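Transaminase (Bacillus megaterium, PDB 5G0A) catalyses, as an S-selective transaminase dependent on pyridoxal-5'-phosphate, the transfer of amino groups between amines and carbonyl compounds. Local coordinates at residues Asn130-Tyr135 / Gln230-Ile235; Arg221-Tyr226 / Lys260-Leu265; Ser366-Leu371 / Trp388-Val393; Met441-Ser446 / Asp459-Ala464. All blocks are in the same frame, centred on the assembly; numbering follows the deposited sequence.

Interaction 1: Asn130-Tyr135 / Gln230-Ile235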
loop_
_atom_site.group_PDB
_atom_site.type_symbol
_atom_site.label_atom_id
_atom_site.label_comp_id
_atom_site.label_asym_id
_atom_site.label_seq_id
_atom_site.Cartn_x
_atom_site.Cartn_y
_atom_site.Cartn_z
ATOM N N ASN B 130 16.245 -0.335 -4.169
ATOM C CA ASN B 130 16.472 -1.386 -3.188
ATOM C C ASN B 130 17.670 -1.068 -2.283
ATOM O O ASN B 130 17.601 -1.222 -1.044
ATOM C CB ASN B 130 16.683 -2.739 -3.887
ATOM C CG ASN B 130 15.421 -3.247 -4.575
ATOM O OD1 ASN B 130 14.332 -2.702 -4.363
ATOM N ND2 ASN B 130 15.555 -4.294 -5.400
ATOM N N ILE B 131 18.778 -0.643 -2.901
ATOM C CA ILE B 131 19.996 -0.384 -2.143
ATOM C C ILE B 131 19.827 0.829 -1.228
ATOM O O ILE B 131 20.238 0.766 -0.055
ATOM C CB ILE B 131 21.220 -0.177 -3.076
ATOM C CG1 ILE B 131 21.591 -1.491 -3.762
ATOM C CG2 ILE B 131 22.428 0.357 -2.291
ATOM C CD1 ILE B 131 22.460 -1.293 -5.007
ATOM N N ALA B 132 19.238 1.913 -1.749
ATOM C CA ALA B 132 19.043 3.131 -0.941
ATOM C C ALA B 132 18.206 2.789 0.299
ATOM O O ALA B 132 18.523 3.199 1.409
ATOM C CB ALA B 132 18.370 4.253 -1.742
ATOM N N ARG B 133 17.140 2.023 0.092
ATOM C CA ARG B 133 16.261 1.632 1.213
ATOM C C ARG B 133 16.941 0.718 2.202
ATOM O O ARG B 133 16.786 0.901 3.419
ATOM C CB ARG B 133 14.940 1.025 0.682
ATOM C CG ARG B 133 14.117 2.087 -0.033
ATOM C CD ARG B 133 12.973 1.458 -0.846
ATOM N NE ARG B 133 11.905 2.434 -1.052
ATOM C CZ ARG B 133 11.173 2.548 -2.148
ATOM N NH1 ARG B 133 11.383 1.745 -3.197
ATOM N NH2 ARG B 133 10.214 3.477 -2.186
ATOM N N LEU B 134 17.718 -0.250 1.705
ATOM C CA LEU B 134 18.443 -1.145 2.603
ATOM C C LEU B 134 19.531 -0.389 3.386
ATOM O O LEU B 134 19.669 -0.603 4.600
ATOM C CB LEU B 134 19.083 -2.320 1.870
ATOM C CG LEU B 134 18.120 -3.433 1.406
ATOM C CD1 LEU B 134 18.778 -4.272 0.315
ATOM C CD2 LEU B 134 17.559 -4.314 2.535
ATOM N N TYR B 135 20.284 0.462 2.696
ATOM C CA TYR B 135 21.393 1.170 3.389
ATOM C C TYR B 135 20.854 2.061 4.509
ATOM O O TYR B 135 21.395 2.099 5.640
ATOM C CB TYR B 135 22.186 2.006 2.366
ATOM C CG TYR B 135 23.264 2.839 3.020
ATOM C CD1 TYR B 135 24.469 2.261 3.409
ATOM C CD2 TYR B 135 23.036 4.186 3.290
ATOM C CE1 TYR B 135 25.442 3.030 4.039
ATOM C CE2 TYR B 135 24.005 4.965 3.911
ATOM C CZ TYR B 135 25.184 4.375 4.280
ATOM O OH TYR B 135 26.117 5.180 4.907
ATOM N N GLN B 230 12.382 8.666 7.958
ATOM C CA GLN B 230 11.860 7.573 7.135
ATOM C C GLN B 230 12.024 7.804 5.638
ATOM O O GLN B 230 11.448 7.073 4.840
ATOM C CB GLN B 230 10.427 7.199 7.498
ATOM C CG GLN B 230 9.374 8.198 7.078
ATOM C CD GLN B 230 7.978 7.588 7.168
ATOM O OE1 GLN B 230 7.828 6.365 7.323
ATOM N NE2 GLN B 230 6.962 8.423 7.058
ATOM N N VAL B 231 12.808 8.820 5.276
ATOM C CA VAL B 231 13.079 9.125 3.866
ATOM C C VAL B 231 14.484 8.595 3.506
ATOM O O VAL B 231 15.487 9.105 3.973
ATOM C CB VAL B 231 12.944 10.633 3.520
ATOM C CG1 VAL B 231 13.310 10.894 2.054
ATOM C CG2 VAL B 231 11.515 11.128 3.778
ATOM N N ALA B 232 14.533 7.565 2.671
ATOM C CA ALA B 232 15.808 7.005 2.187
ATOM C C ALA B 232 16.601 7.929 1.272
ATOM O O ALA B 232 17.814 8.011 1.401
ATOM C CB ALA B 232 15.569 5.664 1.460
ATOM N N ALA B 233 15.914 8.552 0.312
ATOM C CA ALA B 233 16.555 9.169 -0.846
ATOM C C ALA B 233 15.627 10.123 -1.574
ATOM O O ALA B 233 14.391 10.003 -1.515
ATOM C CB ALA B 233 17.058 8.079 -1.815
ATOM N N VAL B 234 16.245 11.068 -2.274
ATOM C CA VAL B 234 15.596 11.836 -3.310
ATOM C C VAL B 234 16.216 11.329 -4.609
ATOM O O VAL B 234 17.443 11.218 -4.708
ATOM C CB VAL B 234 15.912 13.346 -3.166
ATOM C CG1 VAL B 234 15.265 14.113 -4.310
ATOM C CG2 VAL B 234 15.368 13.875 -1.833
ATOM N N ILE B 235 15.377 10.999 -5.580
ATOM C CA ILE B 235 15.854 10.618 -6.915
ATOM C C ILE B 235 15.560 11.733 -7.906
ATOM O O ILE B 235 14.473 12.285 -7.897
ATOM C CB ILE B 235 15.256 9.262 -7.377
ATOM C CG1 ILE B 235 15.937 8.816 -8.681
ATOM C CG2 ILE B 235 13.707 9.292 -7.464
ATOM C CD1 ILE B 235 15.635 7.373 -9.047
#

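Interaction 2: Arg221-Tyr226 / Lys260-Leu265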
loop_
_atom_site.group_PDB
_atom_site.type_symbol
_atom_site.label_atom_id
_atom_site.label_comp_id
_atom_site.label_asym_id
_atom_site.label_seq_id
_atom_site.Cartn_x
_atom_site.Cartn_y
_atom_site.Cartn_z
ATOM N N ARG B 221 10.338 20.725 3.049
ATOM C CA ARG B 221 9.144 20.731 3.914
ATOM C C ARG B 221 8.426 19.386 3.909
ATOM O O ARG B 221 7.977 18.911 4.953
ATOM C CB ARG B 221 8.175 21.845 3.489
ATOM C CG ARG B 221 8.587 23.249 3.892
ATOM C CD ARG B 221 7.922 23.661 5.205
ATOM N NE ARG B 221 6.482 23.894 5.061
ATOM C CZ ARG B 221 5.864 25.075 5.183
ATOM N NH1 ARG B 221 6.539 26.189 5.449
ATOM N NH2 ARG B 221 4.547 25.135 5.044
ATOM N N MET B 222 8.309 18.782 2.719
ATOM C CA MET B 222 7.664 17.486 2.589
ATOM C C MET B 222 8.455 16.426 3.332
ATOM O O MET B 222 7.893 15.595 4.024
ATOM C CB MET B 222 7.537 17.083 1.111
ATOM C CG MET B 222 6.483 17.846 0.324
ATOM S SD MET B 222 6.660 17.454 -1.440
ATOM C CE MET B 222 6.669 15.687 -1.313
ATOM N N ILE B 223 9.788 16.453 3.193
ATOM C CA ILE B 223 10.615 15.501 3.922
ATOM C C ILE B 223 10.516 15.687 5.439
ATOM O O ILE B 223 10.499 14.713 6.179
ATOM C CB ILE B 223 12.090 15.547 3.446
ATOM C CG1 ILE B 223 12.125 15.130 1.965
ATOM C CG2 ILE B 223 12.988 14.652 4.300
ATOM C CD1 ILE B 223 13.444 15.462 1.277
ATOM N N GLU B 224 10.526 16.935 5.884
ATOM C CA GLU B 224 10.347 17.228 7.312
ATOM C C GLU B 224 9.014 16.687 7.818
ATOM O O GLU B 224 8.952 16.043 8.867
ATOM C CB GLU B 224 10.403 18.737 7.553
ATOM C CG GLU B 224 11.802 19.302 7.432
ATOM C CD GLU B 224 11.796 20.811 7.541
ATOM O OE1 GLU B 224 10.703 21.417 7.451
ATOM O OE2 GLU B 224 12.877 21.367 7.730
ATOM N N ASN B 225 7.957 16.930 7.053
ATOM C CA ASN B 225 6.609 16.508 7.448
ATOM C C ASN B 225 6.465 15.000 7.584
ATOM O O ASN B 225 5.917 14.510 8.548
ATOM C CB ASN B 225 5.588 17.056 6.457
ATOM C CG ASN B 225 4.153 16.855 6.925
ATOM O OD1 ASN B 225 3.558 15.803 6.707
ATOM N ND2 ASN B 225 3.600 17.868 7.597
ATOM N N TYR B 226 6.968 14.257 6.596
ATOM C CA TYR B 226 6.924 12.806 6.628
ATOM C C TYR B 226 7.951 12.197 7.575
ATOM O O TYR B 226 7.854 11.012 7.929
ATOM C CB TYR B 226 7.042 12.238 5.202
ATOM C CG TYR B 226 5.699 12.248 4.488
ATOM C CD1 TYR B 226 5.258 13.387 3.822
ATOM C CD2 TYR B 226 4.872 11.125 4.509
ATOM C CE1 TYR B 226 4.031 13.406 3.184
ATOM C CE2 TYR B 226 3.632 11.143 3.903
ATOM C CZ TYR B 226 3.230 12.270 3.222
ATOM O OH TYR B 226 2.008 12.290 2.585
ATOM N N LYS B 260 22.221 16.267 2.059
ATOM C CA LYS B 260 23.288 16.141 3.056
ATOM C C LYS B 260 22.814 16.672 4.420
ATOM O O LYS B 260 23.060 16.036 5.444
ATOM C CB LYS B 260 24.522 16.944 2.633
ATOM C CG LYS B 260 25.368 16.346 1.500
ATOM C CD LYS B 260 26.112 15.086 1.916
ATOM C CE LYS B 260 27.126 14.694 0.838
ATOM N NZ LYS B 260 27.824 13.429 1.199
ATOM N N GLU B 261 22.148 17.826 4.411
ATOM C CA GLU B 261 21.670 18.446 5.669
ATOM C C GLU B 261 20.591 17.608 6.364
ATOM O O GLU B 261 20.553 17.516 7.589
ATOM C CB GLU B 261 21.146 19.858 5.404
ATOM C CG GLU B 261 22.246 20.841 5.042
ATOM C CD GLU B 261 21.734 22.213 4.663
ATOM O OE1 GLU B 261 20.508 22.393 4.478
ATOM O OE2 GLU B 261 22.576 23.123 4.525
ATOM N N LEU B 262 19.730 16.968 5.570
ATOM C CA LEU B 262 18.652 16.131 6.127
ATOM C C LEU B 262 19.075 14.693 6.453
ATOM O O LEU B 262 18.358 13.991 7.163
ATOM C CB LEU B 262 17.420 16.132 5.210
ATOM C CG LEU B 262 16.753 17.490 4.912
ATOM C CD1 LEU B 262 15.635 17.323 3.902
ATOM C CD2 LEU B 262 16.249 18.159 6.188
ATOM N N GLY B 263 20.236 14.267 5.947
ATOM C CA GLY B 263 20.735 12.911 6.179
ATOM C C GLY B 263 20.023 11.906 5.281
ATOM O O GLY B 263 19.734 10.781 5.705
ATOM N N VAL B 264 19.790 12.319 4.038
ATOM C CA VAL B 264 19.019 11.536 3.043
ATOM C C VAL B 264 19.955 11.325 1.850
ATOM O O VAL B 264 20.795 12.190 1.552
ATOM C CB VAL B 264 17.741 12.331 2.678
ATOM C CG1 VAL B 264 17.072 11.862 1.392
ATOM C CG2 VAL B 264 16.762 12.319 3.863
ATOM N N LEU B 265 19.860 10.165 1.207
ATOM C CA LEU B 265 20.655 9.917 0.010
ATOM C C LEU B 265 20.164 10.710 -1.211
ATOM O O LEU B 265 18.990 11.067 -1.316
ATOM C CB LEU B 265 20.693 8.410 -0.310
ATOM C CG LEU B 265 21.310 7.472 0.717
ATOM C CD1 LEU B 265 21.136 6.015 0.263
ATOM C CD2 LEU B 265 22.796 7.806 0.988
#

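Interaction 3: Ser366-Leu371 / Trp388-Val393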
loop_
_atom_site.group_PDB
_atom_site.type_symbol
_atom_site.label_atom_id
_atom_site.label_comp_id
_atom_site.label_asym_id
_atom_site.label_seq_id
_atom_site.Cartn_x
_atom_site.Cartn_y
_atom_site.Cartn_z
ATOM N N SER B 366 24.647 27.424 -31.777
ATOM C CA SER B 366 24.702 28.476 -32.815
ATOM C C SER B 366 23.623 28.314 -33.895
ATOM O O SER B 366 23.077 29.301 -34.399
ATOM C CB SER B 366 26.096 28.549 -33.450
ATOM O OG SER B 366 26.317 27.483 -34.367
ATOM N N LYS B 367 23.316 27.067 -34.254
ATOM C CA LYS B 367 22.281 26.800 -35.251
ATOM C C LYS B 367 20.891 27.109 -34.707
ATOM O O LYS B 367 20.050 27.661 -35.425
ATOM C CB LYS B 367 22.354 25.348 -35.756
ATOM C CG LYS B 367 23.686 24.940 -36.385
ATOM C CD LYS B 367 23.910 25.534 -37.767
ATOM C CE LYS B 367 22.849 25.067 -38.755
ATOM N NZ LYS B 367 23.283 25.329 -40.156
ATOM N N LEU B 368 20.640 26.751 -33.446
ATOM C CA LEU B 368 19.347 27.066 -32.813
ATOM C C LEU B 368 19.164 28.570 -32.592
ATOM O O LEU B 368 18.063 29.085 -32.758
ATOM C CB LEU B 368 19.146 26.288 -31.502
ATOM C CG LEU B 368 18.959 24.771 -31.646
ATOM C CD1 LEU B 368 19.006 24.091 -30.286
ATOM C CD2 LEU B 368 17.663 24.427 -32.367
ATOM N N GLU B 369 20.231 29.264 -32.210
ATOM C CA GLU B 369 20.187 30.736 -32.130
ATOM C C GLU B 369 19.661 31.333 -33.440
ATOM O O GLU B 369 18.749 32.161 -33.429
ATOM C CB GLU B 369 21.562 31.319 -31.815
ATOM C CG GLU B 369 21.959 31.268 -30.350
ATOM C CD GLU B 369 23.351 31.825 -30.112
ATOM O OE1 GLU B 369 23.967 32.323 -31.079
ATOM O OE2 GLU B 369 23.835 31.769 -28.959
ATOM N N LEU B 370 20.215 30.882 -34.562
ATOM C CA LEU B 370 19.803 31.375 -35.881
ATOM C C LEU B 370 18.351 31.036 -36.218
ATOM O O LEU B 370 17.628 31.876 -36.761
ATOM C CB LEU B 370 20.753 30.877 -36.977
ATOM C CG LEU B 370 22.188 31.413 -36.977
ATOM C CD1 LEU B 370 23.097 30.513 -37.806
ATOM C CD2 LEU B 370 22.253 32.858 -37.470
ATOM N N LEU B 371 17.920 29.817 -35.884
ATOM C CA LEU B 371 16.520 29.425 -36.043
ATOM C C LEU B 371 15.568 30.254 -35.186
ATOM O O LEU B 371 14.479 30.612 -35.636
ATOM C CB LEU B 371 16.318 27.926 -35.753
ATOM C CG LEU B 371 16.739 26.974 -36.876
ATOM C CD1 LEU B 371 16.582 25.513 -36.457
ATOM C CD2 LEU B 371 15.937 27.254 -38.138
ATOM N N TRP B 388 18.995 18.411 -26.499
ATOM C CA TRP B 388 18.465 19.771 -26.622
ATOM C C TRP B 388 16.956 19.792 -26.440
ATOM O O TRP B 388 16.244 18.912 -26.929
ATOM C CB TRP B 388 18.931 20.428 -27.951
ATOM C CG TRP B 388 20.422 20.661 -27.919
ATOM C CD1 TRP B 388 21.400 19.781 -28.272
ATOM C CD2 TRP B 388 21.092 21.834 -27.450
ATOM N NE1 TRP B 388 22.638 20.330 -28.042
ATOM C CE2 TRP B 388 22.473 21.595 -27.545
ATOM C CE3 TRP B 388 20.654 23.075 -26.970
ATOM C CZ2 TRP B 388 23.422 22.544 -27.172
ATOM C CZ3 TRP B 388 21.593 24.007 -26.591
ATOM C CH2 TRP B 388 22.955 23.744 -26.697
ATOM N N ILE B 389 16.477 20.776 -25.680
ATOM C CA ILE B 389 15.057 21.045 -25.620
ATOM C C ILE B 389 14.810 22.332 -26.385
ATOM O O ILE B 389 15.623 23.247 -26.317
ATOM C CB ILE B 389 14.525 21.243 -24.178
ATOM C CG1 ILE B 389 15.338 22.305 -23.434
ATOM C CG2 ILE B 389 14.486 19.928 -23.411
ATOM C CD1 ILE B 389 14.486 23.237 -22.596
ATOM N N VAL B 390 13.702 22.372 -27.115
ATOM C CA VAL B 390 13.244 23.578 -27.792
ATOM C C VAL B 390 11.780 23.766 -27.416
ATOM O O VAL B 390 10.917 22.930 -27.744
ATOM C CB VAL B 390 13.372 23.492 -29.334
ATOM C CG1 VAL B 390 12.919 24.804 -29.982
ATOM C CG2 VAL B 390 14.798 23.155 -29.765
ATOM N N ASP B 391 11.502 24.864 -26.714
ATOM C CA ASP B 391 10.137 25.177 -26.317
ATOM C C ASP B 391 9.398 25.793 -27.499
ATOM O O ASP B 391 9.796 26.838 -28.022
ATOM C CB ASP B 391 10.109 26.124 -25.108
ATOM C CG ASP B 391 10.869 25.581 -23.911
ATOM O OD1 ASP B 391 10.758 24.373 -23.617
ATOM O OD2 ASP B 391 11.564 26.378 -23.242
ATOM N N ILE B 392 8.329 25.124 -27.912
ATOM C CA ILE B 392 7.532 25.527 -29.059
ATOM C C ILE B 392 6.314 26.311 -28.548
ATOM O O ILE B 392 5.627 25.877 -27.627
ATOM C CB ILE B 392 7.094 24.298 -29.894
ATOM C CG1 ILE B 392 8.315 23.480 -30.373
ATOM C CG2 ILE B 392 6.233 24.704 -31.089
ATOM C CD1 ILE B 392 9.203 24.155 -31.411
ATOM N N VAL B 393 6.077 27.479 -29.134
ATOM C CA VAL B 393 4.963 28.338 -28.718
ATOM C C VAL B 393 4.246 28.924 -29.929
ATOM O O VAL B 393 4.793 28.960 -31.028
ATOM C CB VAL B 393 5.437 29.511 -27.833
ATOM C CG1 VAL B 393 5.950 29.019 -26.481
ATOM C CG2 VAL B 393 6.488 30.346 -28.562
#

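Interaction 4: Met441-Ser446 / Asp459-Ala464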
loop_
_atom_site.group_PDB
_atom_site.type_symbol
_atom_site.label_atom_id
_atom_site.label_comp_id
_atom_site.label_asym_id
_atom_site.label_seq_id
_atom_site.Cartn_x
_atom_site.Cartn_y
_atom_site.Cartn_z
ATOM N N MET B 441 10.347 20.141 -28.129
ATOM C CA MET B 441 11.217 19.277 -28.895
ATOM C C MET B 441 12.286 18.709 -28.001
ATOM O O MET B 441 12.748 19.388 -27.095
ATOM C CB MET B 441 11.880 20.117 -29.944
ATOM C CG MET B 441 10.843 20.976 -30.607
ATOM S SD MET B 441 10.499 20.227 -32.175
ATOM C CE MET B 441 11.913 21.004 -32.937
ATOM N N ARG B 442 12.700 17.479 -28.308
ATOM C CA ARG B 442 13.758 16.793 -27.585
ATOM C C ARG B 442 14.662 16.204 -28.663
ATOM O O ARG B 442 14.316 15.218 -29.319
ATOM C CB ARG B 442 13.185 15.678 -26.696
ATOM C CG ARG B 442 14.103 15.275 -25.544
ATOM C CD ARG B 442 13.863 16.245 -24.396
ATOM N NE ARG B 442 14.597 16.034 -23.145
ATOM C CZ ARG B 442 15.727 16.664 -22.827
ATOM N NH1 ARG B 442 16.308 17.486 -23.706
ATOM N NH2 ARG B 442 16.282 16.471 -21.637
ATOM N N ILE B 443 15.812 16.833 -28.839
ATOM C CA ILE B 443 16.659 16.576 -29.999
ATOM C C ILE B 443 17.921 15.886 -29.547
ATOM O O ILE B 443 18.563 16.344 -28.612
ATOM C CB ILE B 443 16.997 17.906 -30.720
ATOM C CG1 ILE B 443 15.707 18.543 -31.255
ATOM C CG2 ILE B 443 17.983 17.679 -31.871
ATOM C CD1 ILE B 443 15.851 19.989 -31.668
ATOM N N GLY B 444 18.285 14.794 -30.228
ATOM C CA GLY B 444 19.528 14.093 -29.935
ATOM C C GLY B 444 20.036 13.313 -31.134
ATOM O O GLY B 444 19.253 12.863 -31.948
ATOM N N ALA B 445 21.352 13.177 -31.232
ATOM C CA ALA B 445 21.981 12.351 -32.257
ATOM C C ALA B 445 23.143 11.621 -31.607
ATOM O O ALA B 445 23.305 11.703 -30.392
ATOM C CB ALA B 445 22.444 13.227 -33.435
ATOM N N SER B 446 23.950 10.898 -32.391
ATOM C CA SER B 446 25.131 10.249 -31.815
ATOM C C SER B 446 26.141 11.329 -31.447
ATOM O O SER B 446 26.101 12.437 -32.010
ATOM C CB SER B 446 25.718 9.237 -32.799
ATOM O OG SER B 446 24.698 8.401 -33.351
ATOM N N ASP B 459 18.042 22.273 -41.134
ATOM C CA ASP B 459 17.289 22.602 -42.346
ATOM C C ASP B 459 15.869 22.045 -42.336
ATOM O O ASP B 459 14.913 22.765 -42.635
ATOM C CB ASP B 459 18.033 22.113 -43.590
ATOM C CG ASP B 459 18.870 23.196 -44.231
ATOM O OD1 ASP B 459 18.279 24.151 -44.782
ATOM O OD2 ASP B 459 20.116 23.090 -44.201
ATOM N N ALA B 460 15.724 20.765 -41.986
ATOM C CA ALA B 460 14.411 20.129 -41.963
ATOM C C ALA B 460 13.512 20.768 -40.921
ATOM O O ALA B 460 12.313 20.886 -41.135
ATOM C CB ALA B 460 14.537 18.628 -41.711
ATOM N N LEU B 461 14.108 21.170 -39.799
ATOM C CA LEU B 461 13.401 21.869 -38.736
ATOM C C LEU B 461 12.955 23.260 -39.226
ATOM O O LEU B 461 11.839 23.686 -38.945
ATOM C CB LEU B 461 14.296 21.990 -37.496
ATOM C CG LEU B 461 13.742 22.698 -36.257
ATOM C CD1 LEU B 461 12.361 22.164 -35.903
ATOM C CD2 LEU B 461 14.708 22.554 -35.088
ATOM N N ASP B 462 13.841 23.937 -39.957
ATOM C CA ASP B 462 13.571 25.257 -40.552
ATOM C C ASP B 462 12.291 25.143 -41.390
ATOM O O ASP B 462 11.302 25.830 -41.128
ATOM C CB ASP B 462 14.778 25.677 -41.406
ATOM C CG ASP B 462 14.823 27.187 -41.727
ATOM O OD1 ASP B 462 13.966 27.971 -41.263
ATOM O OD2 ASP B 462 15.761 27.577 -42.450
ATOM N N TYR B 463 12.309 24.232 -42.361
ATOM C CA TYR B 463 11.134 23.861 -43.157
ATOM C C TYR B 463 9.886 23.553 -42.319
ATOM O O TYR B 463 8.780 23.980 -42.664
ATOM C CB TYR B 463 11.480 22.661 -44.054
ATOM C CG TYR B 463 10.322 22.126 -44.860
ATOM C CD1 TYR B 463 9.910 22.770 -46.029
ATOM C CD2 TYR B 463 9.638 20.974 -44.465
ATOM C CE1 TYR B 463 8.844 22.288 -46.770
ATOM C CE2 TYR B 463 8.575 20.485 -45.204
ATOM C CZ TYR B 463 8.187 21.144 -46.356
ATOM O OH TYR B 463 7.129 20.677 -47.095
ATOM N N ALA B 464 10.064 22.802 -41.231
ATOM C CA ALA B 464 8.959 22.396 -40.360
ATOM C C ALA B 464 8.310 23.583 -39.642
ATOM O O ALA B 464 7.078 23.690 -39.577
ATOM C CB ALA B 464 9.441 21.363 -39.339
#

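Interaction 1: Asn130-Tyr135 / Gln230-Ile235
Ala132 and Arg133 of the helix rest on Ala232 and Ala233 of the strand. The small side chains let the backbones come close. The helix and strand axes pass 7.4 Å apart and run roughly antiparallel, at 147°. The CA atoms of Arg133 and Ala232 are 5.5 Å apart. Ala232 has near-helical backbone angles (-67/-45), which break the usual alternation of the strand. Its methyl and that of Ala233 therefore both face the helix.

The tight part is methyl against methyl and backbone. Ala132 CB meets Ala233 CB at 4.0 Å. Ala232 CB sits 3.8 Å from Ala132 O, so it packs on helix backbone as well as on side chains. Other parts are looser. Ala132 CB and Ala232 CB are 4.5 Å apart. Arg133 has a small share, a single side-chain touch of its CG on Ala232 CB. Its chain runs on, extended from CG to NE, and NE bonds to Pro139 O. Pro181 of the second subunit packs on Arg133.

The contact lies within the large domain expected of a class-III aminotransferase. Strand 231-236 runs between strands 140-144 and 265-269, and helix 121-136 covers one face of the sheet there.

Interaction 2: Arg221-Tyr226 / Lys260-Leu265
Leu262 is the first residue of 260-265 to touch helix 214-226, and Ile223 is its partner. Leu262 CD1 rests against three carbons of Ile223: CG2 at 3.8 Å, CD1 at 3.9 Å and CB at 4.0 Å. One methyl thus sits against the branch point and both arms of the isoleucine. The two side chains cross at a slant. In Ile223, CG2 stands opposite the backbone N while CG1 lies beside it (chi1 -63°), which spreads both arms toward Leu262.

Gly263 comes next and ends the helix. With positive phi (78°) it is the C-prime residue of a Schellman motif. Its N makes a weak bond to Lys260 O at 3.4 Å, and Val264 N reaches back to a carbonyl just before the segment. This turn takes the chain from helix 251-262 into strand 265-269. The helix thereby completes a beta-alpha-beta crossover between the parallel neighbouring strands 231-236 and 265-269.

Val264 points back toward helix 214-226, but its touch is light: CG2 is 4.5 Å from Ile223 CG2. Val264 and Ile223 both also rest on Val231. Leu265 then begins the strand, and its side chain reaches Ala132 on helix 121-136, across the sheet. On helix 214-226, Arg221 makes a salt bridge to Glu145 of the third subunit.

Interaction 3: Ser366-Leu371 / Trp388-Val393
Leu368 carries this contact from the helix side, with Trp388 and Val390 as its partners on the strand. The CA atoms of Leu368 and Val390 are 8.6 Å apart, so the space between the backbones is bridged by side chains. CB of Leu368 points at the strand but is too far back to touch it. CG lies beside the backbone N, opposite the carbonyl carbon (chi1 -68°), and also stays clear. The two methyls do the touching, and each has its own nearest partner.

CD1 goes to the indole. It is 3.8 Å from Trp388 CE3 and 4.2 Å from Trp388 CD2, where the six-membered ring joins the five-membered one. The approach is oblique. CD2 goes to the valine, where it meets Val390 CG2 at 4.1 Å, tip to tip. Val390 CG1 stands opposite its own backbone N (chi1 -178°), and it is the other branch, CG2, that faces the leucine.

Trp388 and Val390 are two apart on the strand, so both point to the helix, while Ile389 between them points away. The indole N-H is used elsewhere: NE1 bonds to Gly385 O. The contact itself is apolar and buried.

Strand 387-392 is the middle one of a three-stranded antiparallel sheet, between 378-384 and 440-443. Helix 353-374 lies across one face of this sheet. There Leu368 also touches Phe381 of strand 378-384, and Leu371, one turn further along, packs on Leu461 of helix 451-468.

Interaction 4: Met441-Ser446 / Asp459-Ala464
Strand and helix are well separated here, for even the nearest pair of CA atoms, those of Met441 and Leu461, is 10.4 Å apart. Long side chains fill the distance. Met441 and Leu461 reach toward each other and meet tip to tip. The modelled distance from Met441 CE to Leu461 CD1, 3.2 Å, is too short for two methyl groups, so the exact placing of the methionine end is doubtful. The 3.9 Å from Met441 CE to Leu461 CD2 is equally uncertain. In Leu461, CG stands opposite the backbone N (chi1 180°), which carries both methyls out from the helix toward the strand.

Strand 440-443 is an outer strand of the antiparallel sheet of the smaller, C-terminal part of the fold. The chain leaves it, passes through a loop and returns as helix 451-468, which packs on the same sheet.

Ile443, two residues on from Met441, also points to the helix. Its contact is looser, with Ile443 CD1 4.4 Å from Leu461 CD2. Leu461 is thus approached by two strand side chains, and it touches Ile422 of helix 418-427 as well. On the helix, Asp462 makes a salt bridge to Lys374 at the end of helix 353-374.

Overall arrangement
The contacts form two pairs. Interactions 1 and 2 have centres 12 Å apart on the seven-stranded sheet of the large domain. They alternate along the chain and are joined by probable backbone hydrogen bonds between neighbouring strands 231-236 and 265-269, with helix 121-136 on one face and helices 214-226 and 251-262 on the other. Interactions 3 and 4 follow in series, with centres 9 Å apart. They share the three-stranded sheet, where strands 387-392 and 440-443 are neighbours. The centres of the two pairs are about 37 to 40 Å apart, and no contact of one pair touches the other. The two pairs thus belong to separate parts of this pyridoxal-5'-phosphate enzyme, each built round its own sheet.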